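Local coordinates for Oxidored_FMN domain-containing protein ([Pseudomonas] geniculata N1, PDB 6L6J) that acts as a 6-hydroxypseudooxynicotine amine oxidase, carrying FMN and a [4Fe-4S] cluster and probably oxidising its substrate through the flavin, at residues Ala98-Glu103 with Gly163-Tyr168; Cys219-Arg224 with Val252-Asp257; Val245-Ala250 with Lys286-Lys291. All coordinates share one frame; numbering follows the deposited sequence.

In the fold
Interactions 1 and 2 lie in the core of the flavin-binding barrel, whereas interaction 3 sits at its outer shell and is only partly buried. The first two each join neighbouring parallel strands, 99-105 with 166-171 and 220-229 with 255-261, and because 166-171 and 220-229 are themselves neighbours they form one continuous run of four strands. Both rest on ladders of backbone bonds, and each ends in a polar side chain that meets FMN, Glu-103 in one and Arg-224 in the other. Interaction 3 pairs segments 245-250 and 286-291 through valine packing and a single threonine bond, away from the flavin; Trp-256 ties it to interaction 2.

Interaction 1: Ala98-Glu103 with Gly163-Tyr168; sequences ALAGVE and GFDIVY. With FMN (flavin mononucleotide), chain B.
Leu-99 opens the contact by laying its side chain at about a right angle across those of Asp-165 and Ile-166, with its CD1 4.0 Å from Ile-166 CD1. One residue on, the backbone N of Ala-100 gives its hydrogen to Asp-165 OD2 (2.9 Å), which receives it on its anti lone pair; Asp-165 OD1 is left to form a salt bridge with Lys-94. The carbonyl of Ala-100 is gripped twice: Asp-165 N approaches nearly head-on, while Ile-166 N, 3.2 Å from Ala-100 O, comes in tilted 30° from the carbonyl plane. Gly-101 pairs with Ile-166, its CA making a CA-H...O contact with Ile-166 O. Val-102 then continues the parallel ladder, its N bonding Ile-166 O at 2.9 Å and its O accepting from Tyr-168 N at 3.1 Å. Its CB stands over the centre of the Phe-164 ring, a CH-pi contact of 3.8 Å from Val-102 CB to the ring centroid. The ring reaches this place because CG of Phe-164 lies anti to its carbonyl carbon (chi1 -71°), and helices 83-94 and 142-162 also pack on it. With an alanine at Phe-164, the side chain of Val-102 would probably lose its aromatic platform and a gap would be likely to open between the strands and these helices. Glu-103 closes the segment, its CA against Tyr-168 CB, while the Tyr-168 hydroxyl bonds that of Tyr-25. With CG anti to the backbone N and the chain extended, Glu-103 puts OE2 2.8 Å from FMN N3, whose N-H it accepts. Strands 99-105 and 166-171 of this TIM barrel are thus held by backbone bonds, apolar packing and, at the start, the Asp-165 carboxylate; near the carboxy-terminal end of 99-105, Glu-103 presents its acid group to the flavin N3.

Interaction 2: Cys219-Arg224 with Val252-Asp257; sequences CAVAVR and VPDLWD. With FMN (flavin mononucleotide), chain B.
The guanidinium of Arg-224 meets Asp-257 and FMN at its edge: NH1 forms a salt bridge to Asp-257 OD1 at 2.9 Å, and NH2 bonds the ribityl O3' of FMN at 2.7 Å. This is the parallel pairing within a beta-alpha-beta unit of the TIM barrel, strands 220-229 and 255-261 linked by helix 241-249. The guanidinium and carboxylate planes are turned 51° apart, and OD1, met on its syn side, is tilted 25° from the guanidinium plane. Asp-257 OD2 is held separately by the hydroxyl of Tyr-168. The other flat group, the Trp-256 indole, has Pro-253 CG over one face toward the rim and Val-223 CG1 approaching obliquely, while its NE1 bonds Ala-250 O. Val-223 anchors the middle: its N bonds Leu-255 O, its O accepts from Asp-257 N, and CG2, anti to the carbonyl carbon, rests on Pro-253 CB. Ala-222 CB meets Leu-255 CD2 at 3.7 Å. Toward the other end of the pairing from FMN, Asp-254 bonds Val-221 twice: its N bonds Val-221 O, and its OD2 accepts from Val-221 N over 2.9 Å along a nearly straight 168° path.

Interaction 3: Val245-Ala250 with Lys286-Lys291; sequences VVEALA and KKVTSK
Val-246 and Val-288 make the tightest apolar touch between the last part of helix 241-249 and the short, weakly bonded helix 285-288, with Val-246 CG1 3.6 Å from Val-288 CG1. In Val-288 that methyl lies anti to the backbone N (chi1 177°), a setting that lets the one branch reach three neighbours: besides Val-246 it meets the CA and CG of Glu-247 and, at 3.9 Å from Val-288 CG1, the CB of Ala-250. Ala-250 CB also leans on the carbonyl O of Val-288. The inner side is polar. Thr-289 OG1 donates to Ala-250 O (2.6 Å), from a position tilted 32° out of the carbonyl plane, and accepts from Lys-291 N at 2.9 Å to form an ST turn. Asp-251 OD1, which takes the backbone N of Ser-290, also lies within bonding reach of the Thr-289 hydroxyl and may share or compete for its one hydrogen.

The outer side is looser. Glu-247 lends only its CA and the base of its side chain to the contact and is exposed to solvent, and Val-288 itself is partly exposed.

Only 239 Å² is buried in all, so the two segments are joined by a small valine patch on the outside of the barrel and by one buried hydroxyl beneath it, which gives its hydrogen across the contact while accepting one from its own turn.

Interaction 1: Ala98-Glu103 with Gly163-Tyr168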
loop_
_atom_site.group_PDB
_atom_site.type_symbol
_atom_site.label_atom_id
_atom_site.label_comp_id
_atom_site.label_asym_id
_atom_site.label_seq_id
_atom_site.Cartn_x
_atom_site.Cartn_y
_atom_site.Cartn_z
ATOM N N ALA A 98 -8.729 -13.240 18.582
ATOM C CA ALA A 98 -7.696 -13.395 17.536
ATOM C C ALA A 98 -6.457 -14.025 18.180
ATOM O O ALA A 98 -6.218 -13.791 19.384
ATOM C CB ALA A 98 -7.357 -12.057 16.926
ATOM N N LEU A 99 -5.695 -14.808 17.414
ATOM C CA LEU A 99 -4.314 -15.199 17.807
ATOM C C LEU A 99 -3.382 -14.016 17.498
ATOM O O LEU A 99 -3.771 -13.081 16.754
ATOM C CB LEU A 99 -3.854 -16.442 17.043
ATOM C CG LEU A 99 -4.680 -17.714 17.211
ATOM C CD1 LEU A 99 -3.887 -18.915 16.707
ATOM C CD2 LEU A 99 -5.104 -17.942 18.662
ATOM N N ALA A 100 -2.195 -14.061 18.081
ATOM C CA ALA A 100 -1.174 -13.005 18.068
ATOM C C ALA A 100 0.128 -13.666 17.608
ATOM O O ALA A 100 0.643 -14.555 18.338
ATOM C CB ALA A 100 -1.065 -12.385 19.432
ATOM N N GLY A 101 0.565 -13.309 16.391
ATOM C CA GLY A 101 1.792 -13.821 15.769
ATOM C C GLY A 101 2.809 -12.709 15.693
ATOM O O GLY A 101 2.411 -11.536 15.866
ATOM N N VAL A 102 4.075 -13.046 15.479
ATOM C CA VAL A 102 5.154 -12.030 15.394
ATOM C C VAL A 102 6.183 -12.520 14.373
ATOM O O VAL A 102 6.635 -13.684 14.487
ATOM C CB VAL A 102 5.781 -11.753 16.769
ATOM C CG1 VAL A 102 6.379 -13.002 17.397
ATOM C CG2 VAL A 102 6.819 -10.650 16.699
ATOM N N GLU A 103 6.531 -11.662 13.414
ATOM C CA GLU A 103 7.523 -12.014 12.386
ATOM C C GLU A 103 8.921 -11.696 12.928
ATOM O O GLU A 103 9.483 -10.675 12.558
ATOM C CB GLU A 103 7.173 -11.304 11.085
ATOM C CG GLU A 103 7.805 -11.942 9.864
ATOM C CD GLU A 103 7.661 -11.111 8.608
ATOM O OE1 GLU A 103 7.333 -11.711 7.582
ATOM O OE2 GLU A 103 7.892 -9.858 8.663
ATOM N N GLY A 163 3.444 -13.486 25.160
ATOM C CA GLY A 163 2.154 -14.187 25.004
ATOM C C GLY A 163 1.728 -14.409 23.561
ATOM O O GLY A 163 0.539 -14.746 23.358
ATOM N N PHE A 164 2.640 -14.204 22.606
ATOM C CA PHE A 164 2.432 -14.496 21.168
ATOM C C PHE A 164 2.094 -15.992 21.026
ATOM O O PHE A 164 2.705 -16.868 21.688
ATOM C CB PHE A 164 3.660 -14.067 20.340
ATOM C CG PHE A 164 3.876 -12.573 20.201
ATOM C CD1 PHE A 164 3.071 -11.806 19.366
ATOM C CD2 PHE A 164 4.876 -11.922 20.914
ATOM C CE1 PHE A 164 3.262 -10.437 19.251
ATOM C CE2 PHE A 164 5.064 -10.550 20.793
ATOM C CZ PHE A 164 4.266 -9.813 19.955
ATOM N N ASP A 165 1.130 -16.283 20.160
ATOM C CA ASP A 165 0.625 -17.655 19.883
ATOM C C ASP A 165 1.428 -18.292 18.754
ATOM O O ASP A 165 1.533 -19.550 18.736
ATOM C CB ASP A 165 -0.863 -17.615 19.521
ATOM C CG ASP A 165 -1.693 -16.968 20.611
ATOM O OD1 ASP A 165 -1.802 -17.566 21.718
ATOM O OD2 ASP A 165 -2.193 -15.854 20.362
ATOM N N ILE A 166 1.904 -17.451 17.823
ATOM C CA ILE A 166 2.579 -17.858 16.553
ATOM C C ILE A 166 3.884 -17.072 16.455
ATOM O O ILE A 166 3.826 -15.818 16.396
ATOM C CB ILE A 166 1.677 -17.602 15.328
ATOM C CG1 ILE A 166 0.273 -18.196 15.503
ATOM C CG2 ILE A 166 2.344 -18.118 14.061
ATOM C CD1 ILE A 166 -0.760 -17.664 14.524
ATOM N N VAL A 167 5.010 -17.784 16.430
ATOM C CA VAL A 167 6.381 -17.206 16.385
ATOM C C VAL A 167 6.984 -17.612 15.042
ATOM O O VAL A 167 6.978 -18.822 14.773
ATOM C CB VAL A 167 7.199 -17.698 17.592
ATOM C CG1 VAL A 167 8.650 -17.268 17.559
ATOM C CG2 VAL A 167 6.556 -17.256 18.894
ATOM N N TYR A 168 7.463 -16.646 14.238
ATOM C CA TYR A 168 7.885 -16.861 12.818
ATOM C C TYR A 168 9.393 -17.146 12.724
ATOM O O TYR A 168 10.187 -16.759 13.637
ATOM C CB TYR A 168 7.525 -15.684 11.902
ATOM C CG TYR A 168 6.159 -15.755 11.259
ATOM C CD1 TYR A 168 5.010 -15.373 11.934
ATOM C CD2 TYR A 168 6.020 -16.139 9.941
ATOM C CE1 TYR A 168 3.761 -15.388 11.328
ATOM C CE2 TYR A 168 4.784 -16.150 9.321
ATOM C CZ TYR A 168 3.642 -15.788 10.013
ATOM O OH TYR A 168 2.421 -15.847 9.391
HETATM N N1 FMN B . 5.667 -8.570 4.590
HETATM C C2 FMN B . 6.554 -9.003 5.542
HETATM O O2 FMN B . 6.901 -10.187 5.503
HETATM N N3 FMN B . 7.046 -8.245 6.532
HETATM C C4 FMN B . 6.686 -6.957 6.654
HETATM O O4 FMN B . 7.141 -6.261 7.560
HETATM C C4A FMN B . 5.747 -6.382 5.650
HETATM N N5 FMN B . 5.349 -5.088 5.713
HETATM C C5A FMN B . 4.435 -4.636 4.824
HETATM C C6 FMN B . 3.965 -3.329 4.929
HETATM C C7 FMN B . 3.017 -2.883 4.030
HETATM C C7M FMN B . 2.577 -1.472 4.117
HETATM C C8 FMN B . 2.477 -3.772 2.995
HETATM C C8M FMN B . 1.474 -3.295 1.985
HETATM C C9 FMN B . 2.924 -5.061 2.879
HETATM C C9A FMN B . 3.880 -5.547 3.761
HETATM N N10 FMN B . 4.316 -6.878 3.689
HETATM C C10 FMN B . 5.236 -7.303 4.614
HETATM C "C1'" FMN B . 3.807 -7.841 2.661
HETATM C "C2'" FMN B . 2.463 -8.407 3.078
HETATM O "O2'" FMN B . 2.690 -9.208 4.224
HETATM C "C3'" FMN B . 1.830 -9.254 2.015
HETATM O "O3'" FMN B . 2.645 -10.406 1.798
HETATM C "C4'" FMN B . 1.610 -8.533 0.685
HETATM O "O4'" FMN B . 1.083 -7.205 0.918
HETATM C "C5'" FMN B . 0.699 -9.335 -0.233
HETATM O "O5'" FMN B . -0.562 -9.470 0.399
HETATM P P FMN B . -1.762 -8.432 0.073
HETATM O O1P FMN B . -2.083 -8.618 -1.393
HETATM O O2P FMN B . -2.836 -8.888 1.010
HETATM O O3P FMN B . -1.207 -7.060 0.404
#

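Interaction 2: Cys219-Arg224 with Val252-Asp257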
loop_
_atom_site.group_PDB
_atom_site.type_symbol
_atom_site.label_atom_id
_atom_site.label_comp_id
_atom_site.label_asym_id
_atom_site.label_seq_id
_atom_site.Cartn_x
_atom_site.Cartn_y
_atom_site.Cartn_z
ATOM N N CYS A 219 3.570 -22.518 21.620
ATOM C CA CYS A 219 3.515 -21.615 20.434
ATOM C C CYS A 219 3.650 -22.430 19.143
ATOM O O CYS A 219 4.519 -23.319 19.089
ATOM C CB CYS A 219 4.621 -20.576 20.470
ATOM S SG CYS A 219 4.619 -19.610 21.992
ATOM N N ALA A 220 2.810 -22.149 18.152
ATOM C CA ALA A 220 3.024 -22.607 16.765
ATOM C C ALA A 220 4.281 -21.913 16.207
ATOM O O ALA A 220 4.517 -20.732 16.542
ATOM C CB ALA A 220 1.810 -22.306 15.929
ATOM N N VAL A 221 5.094 -22.618 15.427
ATOM C CA VAL A 221 6.293 -22.044 14.747
ATOM C C VAL A 221 5.996 -21.935 13.254
ATOM O O VAL A 221 5.853 -22.992 12.612
ATOM C CB VAL A 221 7.521 -22.917 14.991
ATOM C CG1 VAL A 221 8.761 -22.281 14.403
ATOM C CG2 VAL A 221 7.668 -23.202 16.477
ATOM N N ALA A 222 5.843 -20.709 12.747
ATOM C CA ALA A 222 5.501 -20.440 11.331
ATOM C C ALA A 222 6.783 -20.219 10.517
ATOM O O ALA A 222 7.768 -19.754 11.063
ATOM C CB ALA A 222 4.574 -19.254 11.244
ATOM N N VAL A 223 6.780 -20.560 9.238
ATOM C CA VAL A 223 7.841 -20.093 8.303
ATOM C C VAL A 223 7.164 -19.186 7.288
ATOM O O VAL A 223 6.219 -19.662 6.614
ATOM C CB VAL A 223 8.590 -21.249 7.616
ATOM C CG1 VAL A 223 9.754 -20.738 6.788
ATOM C CG2 VAL A 223 9.101 -22.252 8.635
ATOM N N ARG A 224 7.608 -17.931 7.195
ATOM C CA ARG A 224 7.300 -17.111 6.004
ATOM C C ARG A 224 8.402 -17.417 4.990
ATOM O O ARG A 224 9.592 -17.335 5.368
ATOM C CB ARG A 224 7.160 -15.634 6.358
ATOM C CG ARG A 224 6.697 -14.799 5.177
ATOM C CD ARG A 224 5.202 -14.619 5.004
ATOM N NE ARG A 224 4.892 -13.208 4.849
ATOM C CZ ARG A 224 3.908 -12.691 4.131
ATOM N NH1 ARG A 224 3.082 -13.452 3.443
ATOM N NH2 ARG A 224 3.770 -11.380 4.080
ATOM N N VAL A 252 8.078 -29.959 9.107
ATOM C CA VAL A 252 8.838 -29.407 10.267
ATOM C C VAL A 252 8.030 -28.295 10.930
ATOM O O VAL A 252 7.785 -28.360 12.128
ATOM C CB VAL A 252 10.245 -28.938 9.867
ATOM C CG1 VAL A 252 11.016 -28.366 11.056
ATOM C CG2 VAL A 252 11.024 -30.068 9.219
ATOM N N PRO A 253 7.601 -27.231 10.219
ATOM C CA PRO A 253 6.841 -26.157 10.865
ATOM C C PRO A 253 5.358 -26.513 11.037
ATOM O O PRO A 253 4.874 -27.474 10.437
ATOM C CB PRO A 253 6.994 -24.974 9.890
ATOM C CG PRO A 253 7.108 -25.643 8.532
ATOM C CD PRO A 253 7.796 -26.981 8.780
ATOM N N ASP A 254 4.676 -25.724 11.852
ATOM C CA ASP A 254 3.235 -25.870 12.173
ATOM C C ASP A 254 2.426 -25.116 11.111
ATOM O O ASP A 254 1.229 -25.416 10.945
ATOM C CB ASP A 254 2.965 -25.358 13.592
ATOM C CG ASP A 254 3.758 -26.091 14.666
ATOM O OD1 ASP A 254 3.629 -27.327 14.725
ATOM O OD2 ASP A 254 4.497 -25.439 15.430
ATOM N N LEU A 255 3.052 -24.152 10.434
ATOM C CA LEU A 255 2.409 -23.297 9.401
ATOM C C LEU A 255 3.460 -22.923 8.357
ATOM O O LEU A 255 4.584 -22.530 8.762
ATOM C CB LEU A 255 1.832 -22.047 10.082
ATOM C CG LEU A 255 1.197 -20.965 9.192
ATOM C CD1 LEU A 255 -0.226 -21.314 8.793
ATOM C CD2 LEU A 255 1.166 -19.626 9.917
ATOM N N TRP A 256 3.114 -23.068 7.078
ATOM C CA TRP A 256 3.832 -22.461 5.930
ATOM C C TRP A 256 3.120 -21.166 5.538
ATOM O O TRP A 256 1.955 -21.254 5.089
ATOM C CB TRP A 256 3.896 -23.434 4.758
ATOM C CG TRP A 256 4.881 -24.535 4.970
ATOM C CD1 TRP A 256 4.630 -25.795 5.427
ATOM C CD2 TRP A 256 6.295 -24.470 4.725
ATOM N NE1 TRP A 256 5.792 -26.513 5.483
ATOM C CE2 TRP A 256 6.830 -25.726 5.071
ATOM C CE3 TRP A 256 7.155 -23.482 4.233
ATOM C CZ2 TRP A 256 8.184 -26.014 4.957
ATOM C CZ3 TRP A 256 8.498 -23.773 4.115
ATOM C CH2 TRP A 256 9.002 -25.025 4.471
ATOM N N ASP A 257 3.787 -20.021 5.697
ATOM C CA ASP A 257 3.331 -18.709 5.151
ATOM C C ASP A 257 4.118 -18.411 3.863
ATOM O O ASP A 257 5.351 -18.158 3.973
ATOM C CB ASP A 257 3.472 -17.583 6.186
ATOM C CG ASP A 257 2.836 -16.280 5.729
ATOM O OD1 ASP A 257 2.637 -16.104 4.498
ATOM O OD2 ASP A 257 2.522 -15.463 6.598
HETATM N N1 FMN B . 5.667 -8.570 4.590
HETATM C C2 FMN B . 6.554 -9.003 5.542
HETATM O O2 FMN B . 6.901 -10.187 5.503
HETATM N N3 FMN B . 7.046 -8.245 6.532
HETATM C C4 FMN B . 6.686 -6.957 6.654
HETATM O O4 FMN B . 7.141 -6.261 7.560
HETATM C C4A FMN B . 5.747 -6.382 5.650
HETATM N N5 FMN B . 5.349 -5.088 5.713
HETATM C C5A FMN B . 4.435 -4.636 4.824
HETATM C C6 FMN B . 3.965 -3.329 4.929
HETATM C C7 FMN B . 3.017 -2.883 4.030
HETATM C C7M FMN B . 2.577 -1.472 4.117
HETATM C C8 FMN B . 2.477 -3.772 2.995
HETATM C C8M FMN B . 1.474 -3.295 1.985
HETATM C C9 FMN B . 2.924 -5.061 2.879
HETATM C C9A FMN B . 3.880 -5.547 3.761
HETATM N N10 FMN B . 4.316 -6.878 3.689
HETATM C C10 FMN B . 5.236 -7.303 4.614
HETATM C "C1'" FMN B . 3.807 -7.841 2.661
HETATM C "C2'" FMN B . 2.463 -8.407 3.078
HETATM O "O2'" FMN B . 2.690 -9.208 4.224
HETATM C "C3'" FMN B . 1.830 -9.254 2.015
HETATM O "O3'" FMN B . 2.645 -10.406 1.798
HETATM C "C4'" FMN B . 1.610 -8.533 0.685
HETATM O "O4'" FMN B . 1.083 -7.205 0.918
HETATM C "C5'" FMN B . 0.699 -9.335 -0.233
HETATM O "O5'" FMN B . -0.562 -9.470 0.399
HETATM P P FMN B . -1.762 -8.432 0.073
HETATM O O1P FMN B . -2.083 -8.618 -1.393
HETATM O O2P FMN B . -2.836 -8.888 1.010
HETATM O O3P FMN B . -1.207 -7.060 0.404
#

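Interaction 3: Val245-Ala250 with Lys286-Lys291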
loop_
_atom_site.group_PDB
_atom_site.type_symbol
_atom_site.label_atom_id
_atom_site.label_comp_id
_atom_site.label_asym_id
_atom_site.label_seq_id
_atom_site.Cartn_x
_atom_site.Cartn_y
_atom_site.Cartn_z
ATOM N N VAL A 245 13.271 -26.363 -0.809
ATOM C CA VAL A 245 13.248 -25.937 0.627
ATOM C C VAL A 245 12.013 -26.576 1.268
ATOM O O VAL A 245 12.151 -27.233 2.329
ATOM C CB VAL A 245 13.278 -24.409 0.829
ATOM C CG1 VAL A 245 12.882 -24.011 2.244
ATOM C CG2 VAL A 245 14.643 -23.808 0.480
ATOM N N VAL A 246 10.850 -26.412 0.640
ATOM C CA VAL A 246 9.597 -27.022 1.168
ATOM C C VAL A 246 9.864 -28.529 1.319
ATOM O O VAL A 246 9.953 -28.998 2.463
ATOM C CB VAL A 246 8.367 -26.706 0.301
ATOM C CG1 VAL A 246 7.134 -27.399 0.829
ATOM C CG2 VAL A 246 8.106 -25.215 0.218
ATOM N N GLU A 247 10.073 -29.254 0.226
ATOM C CA GLU A 247 10.323 -30.719 0.283
ATOM C C GLU A 247 11.165 -31.053 1.516
ATOM O O GLU A 247 10.704 -31.843 2.327
ATOM C CB GLU A 247 10.964 -31.216 -1.007
ATOM C CG GLU A 247 9.923 -31.737 -1.981
ATOM C CD GLU A 247 10.431 -31.957 -3.384
ATOM O OE1 GLU A 247 11.672 -31.987 -3.554
ATOM O OE2 GLU A 247 9.588 -32.060 -4.289
ATOM N N ALA A 248 12.329 -30.429 1.669
ATOM C CA ALA A 248 13.314 -30.703 2.745
ATOM C C ALA A 248 12.722 -30.476 4.148
ATOM O O ALA A 248 13.111 -31.201 5.078
ATOM C CB ALA A 248 14.538 -29.847 2.536
ATOM N N LEU A 249 11.830 -29.500 4.313
ATOM C CA LEU A 249 11.314 -29.080 5.648
ATOM C C LEU A 249 9.784 -29.215 5.734
ATOM O O LEU A 249 9.205 -28.623 6.658
ATOM C CB LEU A 249 11.728 -27.622 5.882
ATOM C CG LEU A 249 13.210 -27.318 5.716
ATOM C CD1 LEU A 249 13.434 -25.820 5.704
ATOM C CD2 LEU A 249 14.026 -27.976 6.823
ATOM N N ALA A 250 9.171 -30.007 4.853
ATOM C CA ALA A 250 7.719 -30.002 4.524
ATOM C C ALA A 250 6.811 -30.060 5.766
ATOM O O ALA A 250 5.805 -29.361 5.767
ATOM C CB ALA A 250 7.424 -31.149 3.588
ATOM N N LYS A 286 0.675 -27.111 -1.082
ATOM C CA LYS A 286 -0.263 -28.031 -0.366
ATOM C C LYS A 286 -0.094 -29.491 -0.821
ATOM O O LYS A 286 -0.448 -30.371 -0.044
ATOM C CB LYS A 286 -1.722 -27.577 -0.485
ATOM C CG LYS A 286 -2.172 -26.686 0.665
ATOM C CD LYS A 286 -3.668 -26.455 0.756
ATOM C CE LYS A 286 -4.440 -27.663 1.233
ATOM N NZ LYS A 286 -3.923 -28.170 2.528
ATOM N N LYS A 287 0.456 -29.755 -2.007
ATOM C CA LYS A 287 0.772 -31.134 -2.473
ATOM C C LYS A 287 1.985 -31.697 -1.713
ATOM O O LYS A 287 2.100 -32.925 -1.665
ATOM C CB LYS A 287 0.992 -31.148 -3.988
ATOM C CG LYS A 287 -0.204 -30.676 -4.813
ATOM C CD LYS A 287 -0.909 -31.771 -5.603
ATOM C CE LYS A 287 -1.651 -32.797 -4.763
ATOM N NZ LYS A 287 -2.773 -33.400 -5.521
ATOM N N VAL A 288 2.842 -30.856 -1.127
ATOM C CA VAL A 288 4.131 -31.304 -0.514
ATOM C C VAL A 288 3.996 -31.460 1.003
ATOM O O VAL A 288 4.573 -32.434 1.541
ATOM C CB VAL A 288 5.291 -30.348 -0.853
ATOM C CG1 VAL A 288 6.574 -30.774 -0.154
ATOM C CG2 VAL A 288 5.507 -30.235 -2.368
ATOM N N THR A 289 3.315 -30.515 1.660
ATOM C CA THR A 289 3.154 -30.442 3.143
ATOM C C THR A 289 1.734 -30.862 3.535
ATOM O O THR A 289 0.780 -30.489 2.835
ATOM C CB THR A 289 3.458 -29.041 3.714
ATOM O OG1 THR A 289 3.322 -29.110 5.138
ATOM C CG2 THR A 289 2.555 -27.939 3.192
ATOM N N SER A 290 1.610 -31.582 4.646
ATOM C CA SER A 290 0.314 -31.890 5.309
ATOM C C SER A 290 -0.114 -30.701 6.196
ATOM O O SER A 290 -1.250 -30.715 6.678
ATOM C CB SER A 290 0.397 -33.198 6.090
ATOM O OG SER A 290 1.344 -33.113 7.152
ATOM N N LYS A 291 0.762 -29.707 6.369
ATOM C CA LYS A 291 0.590 -28.567 7.302
ATOM C C LYS A 291 -0.292 -27.483 6.687
ATOM O O LYS A 291 -0.374 -27.332 5.473
ATOM C CB LYS A 291 1.955 -27.975 7.653
ATOM C CG LYS A 291 2.937 -28.955 8.283
ATOM C CD LYS A 291 2.483 -29.464 9.652
ATOM C CE LYS A 291 3.474 -30.419 10.274
ATOM N NZ LYS A 291 3.166 -30.668 11.696
#